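PDB 1VKZ: phosphoribosylamine--glycine ligase from Thermotoga maritima, which catalyses the ATP-dependent joining of glycine to 5-phospho-beta-D-ribosylamine, giving glycinamide ribonucleotide in the second step of de novo purine synthesis. Local coordinates for residues A[16-21]-A[37-42]; A[71-76]-A[90-95]; A[120-125]-A[187-192]; A[143-148]-A[155-160]. All coordinates share one frame; numbering follows the deposited sequence.

Interaction 1: A[16-21]-A[37-42]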
# COMPACT_ATOMS: atom_id res chain seq x y z
N VAL A 16 18.36 -19.34 -0.46
CA VAL A 16 17.36 -20.13 0.34
C VAL A 16 16.50 -19.22 1.26
O VAL A 16 15.39 -19.63 1.66
CB VAL A 16 18.05 -21.25 1.20
CG1 VAL A 16 17.01 -22.09 1.95
CG2 VAL A 16 18.93 -22.15 0.33
N ARG A 17 16.98 -18.02 1.58
CA ARG A 17 16.37 -17.23 2.66
C ARG A 17 15.80 -15.87 2.26
O ARG A 17 16.43 -15.10 1.52
CB ARG A 17 17.37 -17.05 3.79
CG ARG A 17 18.44 -18.12 3.80
CD ARG A 17 19.14 -18.33 5.11
NE ARG A 17 19.32 -17.09 5.85
CZ ARG A 17 20.21 -16.93 6.81
NH1 ARG A 17 21.03 -17.92 7.17
NH2 ARG A 17 20.28 -15.75 7.42
N VAL A 18 14.62 -15.59 2.80
CA VAL A 18 13.87 -14.38 2.54
C VAL A 18 13.81 -13.50 3.78
O VAL A 18 13.52 -13.95 4.89
CB VAL A 18 12.47 -14.72 2.07
CG1 VAL A 18 11.66 -13.47 1.76
CG2 VAL A 18 12.56 -15.65 0.86
N HIS A 19 14.09 -12.23 3.59
CA HIS A 19 14.12 -11.31 4.69
C HIS A 19 13.11 -10.20 4.49
O HIS A 19 13.18 -9.44 3.52
CB HIS A 19 15.50 -10.77 4.74
CG HIS A 19 16.52 -11.80 5.08
ND1 HIS A 19 16.83 -12.14 6.38
CD2 HIS A 19 17.32 -12.55 4.30
CE1 HIS A 19 17.80 -13.03 6.39
NE2 HIS A 19 18.12 -13.30 5.13
N ILE A 20 12.14 -10.11 5.38
CA ILE A 20 11.06 -9.16 5.21
C ILE A 20 11.16 -8.06 6.27
O ILE A 20 11.10 -8.30 7.51
CB ILE A 20 9.69 -9.91 5.25
CG1 ILE A 20 9.64 -10.92 4.10
CG2 ILE A 20 8.51 -8.95 5.13
CD1 ILE A 20 8.64 -11.92 4.23
N LEU A 21 11.31 -6.85 5.78
CA LEU A 21 11.31 -5.68 6.67
C LEU A 21 9.87 -5.18 6.93
O LEU A 21 9.14 -4.90 6.02
CB LEU A 21 12.19 -4.60 6.08
CG LEU A 21 13.70 -4.86 5.96
CD1 LEU A 21 14.14 -6.27 5.97
CD2 LEU A 21 14.22 -4.20 4.70
N GLN A 37 5.97 -21.93 0.36
CA GLN A 37 6.77 -22.52 -0.72
C GLN A 37 8.08 -23.10 -0.21
O GLN A 37 8.93 -23.47 -1.00
CB GLN A 37 7.10 -21.48 -1.80
CG GLN A 37 5.93 -20.59 -2.23
CD GLN A 37 4.67 -21.38 -2.58
OE1 GLN A 37 4.77 -22.53 -3.05
NE2 GLN A 37 3.49 -20.76 -2.35
N GLY A 38 8.28 -23.13 1.10
CA GLY A 38 9.46 -23.80 1.66
C GLY A 38 10.69 -22.96 1.94
O GLY A 38 11.73 -23.50 2.33
N TYR A 39 10.59 -21.64 1.77
CA TYR A 39 11.71 -20.74 2.05
C TYR A 39 11.83 -20.42 3.55
O TYR A 39 10.84 -20.47 4.29
CB TYR A 39 11.59 -19.45 1.25
CG TYR A 39 11.73 -19.66 -0.22
CD1 TYR A 39 12.98 -19.69 -0.83
CD2 TYR A 39 10.62 -19.83 -1.02
CE1 TYR A 39 13.11 -19.90 -2.20
CE2 TYR A 39 10.73 -20.02 -2.38
CZ TYR A 39 11.97 -20.07 -2.96
OH TYR A 39 12.07 -20.30 -4.32
N GLU A 40 13.06 -20.10 3.98
CA GLU A 40 13.34 -19.75 5.37
C GLU A 40 13.13 -18.25 5.47
O GLU A 40 13.77 -17.48 4.76
CB GLU A 40 14.79 -20.11 5.71
CG GLU A 40 15.06 -20.51 7.15
CD GLU A 40 16.55 -20.52 7.50
OE1 GLU A 40 17.18 -19.45 7.38
OE2 GLU A 40 17.10 -21.58 7.90
N VAL A 41 12.21 -17.83 6.34
CA VAL A 41 11.74 -16.47 6.32
C VAL A 41 12.11 -15.76 7.61
O VAL A 41 11.85 -16.25 8.70
CB VAL A 41 10.22 -16.41 5.94
CG1 VAL A 41 9.59 -15.05 6.22
CG2 VAL A 41 10.04 -16.78 4.46
N HIS A 42 12.74 -14.61 7.47
CA HIS A 42 13.07 -13.76 8.59
C HIS A 42 12.33 -12.43 8.48
O HIS A 42 12.33 -11.76 7.44
CB HIS A 42 14.58 -13.54 8.63
CG HIS A 42 15.36 -14.81 8.61
ND1 HIS A 42 15.71 -15.48 9.76
CD2 HIS A 42 15.83 -15.55 7.59
CE1 HIS A 42 16.36 -16.58 9.44
NE2 HIS A 42 16.45 -16.65 8.13
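Arg17, Val18 and His19 pair in parallel with Glu40, Val41 and His42, the two strands of the beta-alpha-beta unit that opens the Rossmann-like N domain; helix 25-36 makes the crossover. Backbone bonds zip the pair: Val18 N gives to Glu40 O (2.9 Å), His42 N to Val18 O (2.8 Å) and Ile20 N to His42 O (2.6 Å), while Glu40 N to Val16 O is weak. Apolar contacts lie on the face of Val18 and Val41, toward helix 25-36: Val18 CB meets Val41 CG2, and Ile20 CD1 reaches Val41 CG1 at 3.8 Å. The other face is polar. Glu40 OE1 accepts a bond from His42 NE2 (3.0 Å) on its anti side, 31° out of the carboxylate plane. The same oxygen lies 3.5 Å from Arg17 NE, well out of the guanidinium plane, so this salt bridge is one of charge alone. His42 NE2 also sits over one face of that guanidinium. Replacing Arg17 by an alanine would probably cost the Glu40 carboxylate its cationic neighbour and His42 NE2 the flat group beside it. With CG beside the backbone N (chi1 -53°), the His42 ring lies next to that of His19, itself bonded to Tyr44 and Glu71; the planes are 17° apart, but so far slid that overlap is slight, and His19 CE1 comes 3.4 Å from His42 CD2.

Interaction 2: A[71-76]-A[90-95]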
# COMPACT_ATOMS: atom_id res chain seq x y z
N GLU A 71 20.77 -13.12 -1.68
CA GLU A 71 19.54 -13.74 -1.16
C GLU A 71 18.62 -12.58 -0.81
O GLU A 71 19.09 -11.54 -0.43
CB GLU A 71 19.74 -14.61 0.08
CG GLU A 71 19.63 -13.97 1.45
CD GLU A 71 20.18 -14.93 2.51
OE1 GLU A 71 20.84 -15.92 2.10
OE2 GLU A 71 20.01 -14.71 3.73
N ASP A 72 17.32 -12.79 -0.90
CA ASP A 72 16.38 -11.70 -1.09
C ASP A 72 16.00 -10.93 0.15
O ASP A 72 15.68 -11.53 1.15
CB ASP A 72 15.10 -12.21 -1.76
CG ASP A 72 14.53 -11.19 -2.74
OD1 ASP A 72 14.86 -9.99 -2.56
OD2 ASP A 72 13.80 -11.44 -3.72
N ILE A 73 16.00 -9.59 0.05
CA ILE A 73 15.36 -8.70 1.06
C ILE A 73 14.17 -7.99 0.45
O ILE A 73 14.32 -7.24 -0.53
CB ILE A 73 16.33 -7.58 1.58
CG1 ILE A 73 17.70 -8.13 1.90
CG2 ILE A 73 15.73 -6.85 2.80
CD1 ILE A 73 17.71 -9.11 2.96
N VAL A 74 12.99 -8.18 1.06
CA VAL A 74 11.76 -7.54 0.58
C VAL A 74 11.38 -6.39 1.51
O VAL A 74 10.97 -6.60 2.64
CB VAL A 74 10.58 -8.50 0.40
CG1 VAL A 74 9.34 -7.73 0.09
CG2 VAL A 74 10.85 -9.54 -0.70
N ILE A 75 11.52 -5.18 1.02
CA ILE A 75 11.07 -4.04 1.79
C ILE A 75 9.62 -3.64 1.40
O ILE A 75 9.29 -3.61 0.21
CB ILE A 75 12.01 -2.93 1.58
CG1 ILE A 75 11.30 -1.61 1.84
CG2 ILE A 75 12.62 -2.94 0.18
CD1 ILE A 75 10.81 -1.48 3.26
N PRO A 76 8.73 -3.45 2.37
CA PRO A 76 7.54 -2.57 2.23
C PRO A 76 7.42 -1.38 3.21
O PRO A 76 7.05 -1.58 4.38
CB PRO A 76 6.40 -3.54 2.49
CG PRO A 76 7.17 -4.78 3.19
CD PRO A 76 8.59 -4.28 3.56
N ARG A 90 22.28 -1.52 -1.33
CA ARG A 90 22.53 -2.95 -1.38
C ARG A 90 21.70 -3.62 -2.45
O ARG A 90 20.48 -3.53 -2.41
CB ARG A 90 22.20 -3.57 -0.04
CG ARG A 90 23.16 -3.21 1.05
CD ARG A 90 24.45 -4.02 1.01
NE ARG A 90 24.18 -5.45 1.21
CZ ARG A 90 25.09 -6.38 1.45
NH1 ARG A 90 26.38 -6.08 1.57
NH2 ARG A 90 24.69 -7.63 1.61
N SER A 91 22.37 -4.33 -3.36
CA SER A 91 21.74 -5.11 -4.45
C SER A 91 20.79 -6.26 -3.98
O SER A 91 20.04 -6.84 -4.75
CB SER A 91 22.82 -5.66 -5.36
OG SER A 91 23.95 -6.11 -4.62
N ASN A 92 20.88 -6.57 -2.70
CA ASN A 92 20.01 -7.50 -1.98
C ASN A 92 18.53 -7.20 -1.92
O ASN A 92 17.66 -8.07 -1.72
CB ASN A 92 20.45 -7.43 -0.51
CG ASN A 92 21.14 -8.61 -0.11
OD1 ASN A 92 21.86 -9.17 -0.90
ND2 ASN A 92 20.90 -9.06 1.11
N VAL A 93 18.27 -5.91 -1.93
CA VAL A 93 16.97 -5.41 -1.58
C VAL A 93 16.10 -5.29 -2.82
O VAL A 93 16.48 -4.69 -3.81
CB VAL A 93 17.12 -4.07 -0.82
CG1 VAL A 93 15.77 -3.51 -0.47
CG2 VAL A 93 17.99 -4.30 0.45
N PHE A 94 14.94 -5.92 -2.78
CA PHE A 94 14.10 -5.97 -3.94
C PHE A 94 13.14 -4.77 -3.89
O PHE A 94 11.99 -4.88 -3.57
CB PHE A 94 13.36 -7.33 -4.04
CG PHE A 94 12.54 -7.47 -5.31
CD1 PHE A 94 13.13 -7.23 -6.55
CD2 PHE A 94 11.19 -7.75 -5.26
CE1 PHE A 94 12.38 -7.33 -7.71
CE2 PHE A 94 10.44 -7.88 -6.41
CZ PHE A 94 11.04 -7.66 -7.64
N GLY A 95 13.69 -3.61 -4.20
CA GLY A 95 12.96 -2.42 -4.20
C GLY A 95 13.85 -1.36 -4.72
O GLY A 95 15.03 -1.52 -4.71
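At the edge of the parallel sheet in the N domain, strand 73-74 is joined by a single backbone bridge, Ile73 with Val93, to the loop that leads into helix 98-105. Two hydrogen bonds make the bridge, both on Ile73: its N gives to Asn92 O (2.9 Å), tilted 29° from the carbonyl plane, and its O takes Phe94 N at 2.7 Å in a nearly straight bond of 173°. A type I turn from Arg90 to Val93 brings the loop into position, and an inverse gamma turn centred on Phe94 bends it away again. Both methyls of Val93 touch the strand. With CG1 anti to the backbone N (chi1 178°), that branch reaches Ile75 CG2, while CG2, beside the N, packs at 3.8 Å against Ile73 CB. Asn92 lays its amide across the Ile73 side chain, ND2 3.4 Å from Ile73 CG1; the hydrogen bond of this nitrogen goes to Pro69 O, which ties the turn to the chain just before the strand. On the other side of the bridge, Asp72 OD1 comes within 3.4 Å of Phe94 CB. Asp72 OD2 is buried here with no partner in the model. Tyr314 of helix 303-315 covers Asp72, Asn92 and Phe94, and Phe94 meets Phe269 edge-to-face, so helix 303-315 and Phe269 pack against the loop. The closest carbon pair is tight: Ile75 CG2 lies 3.3 Å from Val93 CG1.

Interaction 3: A[120-125]-A[187-192]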
# COMPACT_ATOMS: atom_id res chain seq x y z
N ARG A 120 -0.35 10.10 -18.23
CA ARG A 120 -1.60 10.80 -18.11
C ARG A 120 -1.89 11.05 -16.65
O ARG A 120 -1.98 10.13 -15.85
CB ARG A 120 -2.73 10.01 -18.78
CG ARG A 120 -4.07 10.75 -18.78
CD ARG A 120 -5.23 9.94 -19.39
NE ARG A 120 -4.91 9.37 -20.71
CZ ARG A 120 -4.37 8.17 -20.93
NH1 ARG A 120 -4.07 7.36 -19.93
NH2 ARG A 120 -4.13 7.77 -22.17
N THR A 121 -2.00 12.33 -16.31
CA THR A 121 -2.24 12.72 -14.94
C THR A 121 -3.02 14.02 -14.95
O THR A 121 -3.12 14.66 -15.97
CB THR A 121 -0.87 12.82 -14.19
OG1 THR A 121 -1.08 13.01 -12.80
CG2 THR A 121 -0.05 14.03 -14.62
N ALA A 122 -3.57 14.37 -13.81
CA ALA A 122 -4.33 15.59 -13.68
C ALA A 122 -3.45 16.78 -13.86
O ALA A 122 -2.27 16.74 -13.51
CB ALA A 122 -5.00 15.67 -12.31
N ARG A 123 -4.03 17.84 -14.40
CA ARG A 123 -3.38 19.14 -14.47
C ARG A 123 -3.11 19.60 -13.04
O ARG A 123 -3.85 19.27 -12.12
CB ARG A 123 -4.30 20.10 -15.21
CG ARG A 123 -3.61 21.14 -16.04
CD ARG A 123 -4.57 22.03 -16.84
NE ARG A 123 -5.86 22.20 -16.14
CZ ARG A 123 -6.06 22.98 -15.06
NH1 ARG A 123 -5.07 23.67 -14.51
NH2 ARG A 123 -7.27 23.03 -14.51
N PHE A 124 -2.05 20.36 -12.85
CA PHE A 124 -1.53 20.66 -11.52
C PHE A 124 -0.66 21.90 -11.53
O PHE A 124 -0.08 22.24 -12.55
CB PHE A 124 -0.64 19.48 -11.03
CG PHE A 124 0.67 19.39 -11.76
CD1 PHE A 124 0.78 18.71 -12.98
CD2 PHE A 124 1.81 20.02 -11.27
CE1 PHE A 124 2.00 18.68 -13.67
CE2 PHE A 124 3.00 19.97 -11.96
CZ PHE A 124 3.08 19.32 -13.17
N GLU A 125 -0.53 22.54 -10.38
CA GLU A 125 0.52 23.55 -10.16
C GLU A 125 1.25 23.20 -8.88
O GLU A 125 0.77 22.39 -8.09
CB GLU A 125 -0.08 24.95 -10.01
CG GLU A 125 -0.90 25.48 -11.19
CD GLU A 125 -0.04 25.94 -12.37
OE1 GLU A 125 1.19 25.72 -12.37
OE2 GLU A 125 -0.63 26.53 -13.30
N VAL A 187 1.30 20.11 -4.21
CA VAL A 187 0.69 20.00 -5.53
C VAL A 187 -0.78 20.46 -5.42
O VAL A 187 -1.50 20.11 -4.47
CB VAL A 187 0.71 18.53 -6.09
CG1 VAL A 187 0.21 18.48 -7.54
CG2 VAL A 187 2.14 17.94 -5.98
N ILE A 188 -1.21 21.24 -6.39
CA ILE A 188 -2.61 21.53 -6.52
C ILE A 188 -3.01 20.71 -7.72
O ILE A 188 -2.45 20.88 -8.79
CB ILE A 188 -2.82 23.02 -6.72
CG1 ILE A 188 -1.92 23.81 -5.73
CG2 ILE A 188 -4.31 23.35 -6.54
CD1 ILE A 188 -1.83 25.30 -5.97
N ASP A 189 -3.92 19.78 -7.53
CA ASP A 189 -4.28 18.86 -8.59
C ASP A 189 -5.70 19.17 -9.04
O ASP A 189 -6.60 19.46 -8.24
CB ASP A 189 -4.18 17.42 -8.08
CG ASP A 189 -3.36 16.49 -9.02
OD1 ASP A 189 -2.81 16.99 -10.02
OD2 ASP A 189 -3.25 15.24 -8.85
N GLU A 190 -5.90 19.15 -10.34
CA GLU A 190 -7.22 19.25 -10.90
C GLU A 190 -7.97 18.01 -10.45
O GLU A 190 -7.53 16.89 -10.70
CB GLU A 190 -7.08 19.31 -12.41
CG GLU A 190 -8.34 19.03 -13.19
CD GLU A 190 -8.05 18.76 -14.65
OE1 GLU A 190 -7.17 17.88 -14.98
OE2 GLU A 190 -8.71 19.45 -15.47
N PHE A 191 -9.11 18.20 -9.76
CA PHE A 191 -9.94 17.09 -9.31
C PHE A 191 -10.55 16.44 -10.51
O PHE A 191 -10.98 17.13 -11.43
CB PHE A 191 -11.03 17.55 -8.39
CG PHE A 191 -11.89 16.44 -7.86
CD1 PHE A 191 -11.42 15.58 -6.87
CD2 PHE A 191 -13.22 16.29 -8.32
CE1 PHE A 191 -12.24 14.55 -6.37
CE2 PHE A 191 -14.06 15.28 -7.81
CZ PHE A 191 -13.56 14.42 -6.83
N LEU A 192 -10.54 15.10 -10.49
CA LEU A 192 -11.04 14.25 -11.55
C LEU A 192 -12.26 13.47 -11.07
O LEU A 192 -12.17 12.62 -10.18
CB LEU A 192 -9.94 13.26 -11.97
CG LEU A 192 -8.72 13.93 -12.60
CD1 LEU A 192 -7.52 12.95 -12.86
CD2 LEU A 192 -9.13 14.64 -13.87
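Phe124 and Glu125 pair antiparallel with Asp189 and Ile188 at the edge of a four-stranded sheet in the ATP-grasp domain, strand 124-127 being outermost; residues 187-192 fall in the predicted ATP-binding region. Backbone bonds run from Ile188 N to Glu125 O (2.9 Å) and from Glu190 N to Arg123 O (2.7 Å, N-H...O angle 168°). Glu190 adds a side-chain bond. Its CG stands anti to the backbone N (chi1 163°) and the chain runs on extended, which brings the carboxylate to the backbone of Arg123, whose N gives to Glu190 OE1 at 3.2 Å from above the carboxylate plane. Arg123 is thus gripped through both its N and its O by one residue. Charge probably adds little: the salt bridge from Arg123 NH2 to Glu190 OE2 is long, 4.0 Å, and the guanidinium and carboxylate planes stand 68° apart. Apolar contacts are small. Ala122 CB fits against Leu192 CD1 (3.7 Å), and Phe124 CB against Val187 CG1, with helix 107-116 alongside the Phe124 ring. The charge of Asp189 is met outside the two segments, OD2 by Lys147 and OD1 by Lys111. Lys111 also bonds Ala122 O and Thr121 OG1, so one ammonium draws both segments together. Ala122 CB lies 3.4 Å from Asp189 OD1.

Interaction 4: A[143-148]-A[155-160]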
# COMPACT_ATOMS: atom_id res chain seq x y z
N PRO A 143 -14.07 21.69 -6.29
CA PRO A 143 -13.54 20.51 -5.59
C PRO A 143 -12.00 20.50 -5.67
O PRO A 143 -11.43 20.06 -6.66
CB PRO A 143 -14.24 19.34 -6.30
CG PRO A 143 -14.53 19.84 -7.64
CD PRO A 143 -14.73 21.33 -7.55
N TYR A 144 -11.35 21.07 -4.65
CA TYR A 144 -9.90 21.32 -4.70
C TYR A 144 -9.14 20.16 -4.12
O TYR A 144 -9.58 19.57 -3.15
CB TYR A 144 -9.50 22.60 -3.93
CG TYR A 144 -10.12 23.88 -4.46
CD1 TYR A 144 -9.68 24.44 -5.65
CD2 TYR A 144 -11.15 24.51 -3.78
CE1 TYR A 144 -10.22 25.59 -6.13
CE2 TYR A 144 -11.71 25.67 -4.27
CZ TYR A 144 -11.24 26.20 -5.44
OH TYR A 144 -11.79 27.35 -5.94
N VAL A 145 -7.99 19.85 -4.71
CA VAL A 145 -7.13 18.80 -4.22
C VAL A 145 -5.75 19.37 -3.98
O VAL A 145 -5.11 19.87 -4.89
CB VAL A 145 -7.02 17.64 -5.19
CG1 VAL A 145 -6.28 16.47 -4.52
CG2 VAL A 145 -8.38 17.24 -5.68
N ILE A 146 -5.33 19.32 -2.73
CA ILE A 146 -4.00 19.76 -2.32
C ILE A 146 -3.29 18.53 -1.83
O ILE A 146 -3.87 17.74 -1.10
CB ILE A 146 -4.13 20.78 -1.16
CG1 ILE A 146 -4.83 22.06 -1.63
CG2 ILE A 146 -2.79 21.08 -0.55
CD1 ILE A 146 -4.02 22.93 -2.61
N LYS A 147 -2.04 18.36 -2.23
CA LYS A 147 -1.25 17.22 -1.86
C LYS A 147 0.10 17.64 -1.36
O LYS A 147 0.85 18.31 -2.06
CB LYS A 147 -1.05 16.30 -3.07
CG LYS A 147 -2.29 16.02 -3.89
CD LYS A 147 -2.06 14.79 -4.76
CE LYS A 147 -2.39 15.08 -6.21
NZ LYS A 147 -2.34 13.86 -7.09
N ALA A 148 0.43 17.22 -0.15
CA ALA A 148 1.76 17.41 0.40
C ALA A 148 2.85 16.77 -0.44
O ALA A 148 2.74 15.63 -0.82
CB ALA A 148 1.81 16.83 1.79
N LYS A 155 -1.65 10.83 4.83
CA LYS A 155 -2.64 11.73 5.44
C LYS A 155 -2.52 13.16 4.88
O LYS A 155 -3.05 14.09 5.47
CB LYS A 155 -2.47 11.77 6.98
CG LYS A 155 -2.74 10.44 7.72
CD LYS A 155 -3.05 10.69 9.21
CE LYS A 155 -3.69 9.46 9.89
NZ LYS A 155 -4.07 9.73 11.31
N GLY A 156 -1.84 13.31 3.74
CA GLY A 156 -1.51 14.65 3.21
C GLY A 156 -2.05 15.00 1.82
O GLY A 156 -1.60 15.94 1.19
N VAL A 157 -3.01 14.23 1.33
CA VAL A 157 -3.78 14.65 0.19
C VAL A 157 -5.12 15.20 0.69
O VAL A 157 -5.92 14.43 1.22
CB VAL A 157 -4.02 13.48 -0.72
CG1 VAL A 157 -4.94 13.86 -1.86
CG2 VAL A 157 -2.69 12.99 -1.24
N LEU A 158 -5.36 16.51 0.56
CA LEU A 158 -6.63 17.13 0.99
C LEU A 158 -7.57 17.24 -0.17
O LEU A 158 -7.14 17.54 -1.27
CB LEU A 158 -6.41 18.55 1.55
CG LEU A 158 -5.41 18.70 2.71
CD1 LEU A 158 -5.15 20.17 3.04
CD2 LEU A 158 -5.87 17.95 3.97
N ILE A 159 -8.85 16.99 0.06
CA ILE A 159 -9.88 17.24 -0.96
C ILE A 159 -10.96 18.12 -0.36
O ILE A 159 -11.78 17.65 0.42
CB ILE A 159 -10.46 15.91 -1.48
CG1 ILE A 159 -9.39 15.13 -2.25
CG2 ILE A 159 -11.64 16.16 -2.38
CD1 ILE A 159 -9.70 13.66 -2.38
N LEU A 160 -10.96 19.40 -0.72
CA LEU A 160 -11.83 20.36 -0.06
C LEU A 160 -12.80 21.05 -1.02
O LEU A 160 -12.42 21.46 -2.12
CB LEU A 160 -10.98 21.39 0.67
CG LEU A 160 -10.03 20.70 1.64
CD1 LEU A 160 -8.97 21.67 2.11
CD2 LEU A 160 -10.81 20.08 2.81
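Val145 and Lys147 meet Val157 and Ile159 on one face of a beta hairpin, strands 144-148 and 157-160, in the ATP-grasp domain; both strands belong to the predicted ATP-binding region. The tight part is the backbone. Tyr144 and Leu160 exchange two bonds, Tyr144 N to Leu160 O and Leu160 N to Tyr144 O, each 2.8 Å. Ile146 and Leu158 form the next hydrogen-bonded pair, with Ile146 N 2.9 Å from Leu158 O. Ala148 N to Gly156 O, at 2.7 Å and 173°, closes the row toward the turn. Side chains touch more lightly. Val145 CG1 is 4.0 Å from Val157 CG1, and on the solvent side Ile159, the exposed residue of this outermost strand, runs beside Val145. Lys147 lies alongside Val157, pointing the same way: with CG beside the backbone N (chi1 -46°), Lys147 CG is 4.0 Å from Val157 CG1 and CD rests near Val157 CG2. The chain then bends at chi3 (-128°), carrying NZ off to a salt bridge with Asp189 and a weak bond to Leu284 O. A methionine in place of Lys147 would probably leave the buried Asp189 carboxylate without this cationic mate. The side chain of Val157 is about 5 Å from that of Glu285, a predicted magnesium ligand. On the opposite face, around the buried Ile146, Ile146 CB and Leu158 CB are 4.2 Å apart, and there Tyr144, Ile146 and Leu160 pack on helix 163-175, Ile146 also on helix 130-137, while strand 186-190 borders 144-148 on its other edge.

How the interactions relate
The four contacts form two pairs. Interactions 1 and 2, centres 11 Å apart, come first along the chain and share the parallel sheet of the N domain, where strand 17-22 lies between 40-43 and 73-74; Val74 N hydrogen-bonds His19 O at 2.8 Å between them. Interactions 3 and 4, also 11 Å apart, share the antiparallel sheet of the ATP-grasp domain, ordered 124-127, 186-190, 144-148, 157-160, and the hairpin of interaction 4 falls between the two segments of interaction 3 in sequence. Interaction 1 lies about 41 Å from interaction 3, centre to centre, across the chain's middle. One pair thus belongs to the N domain's sheet, the other to the sheet of the predicted ATP-binding region.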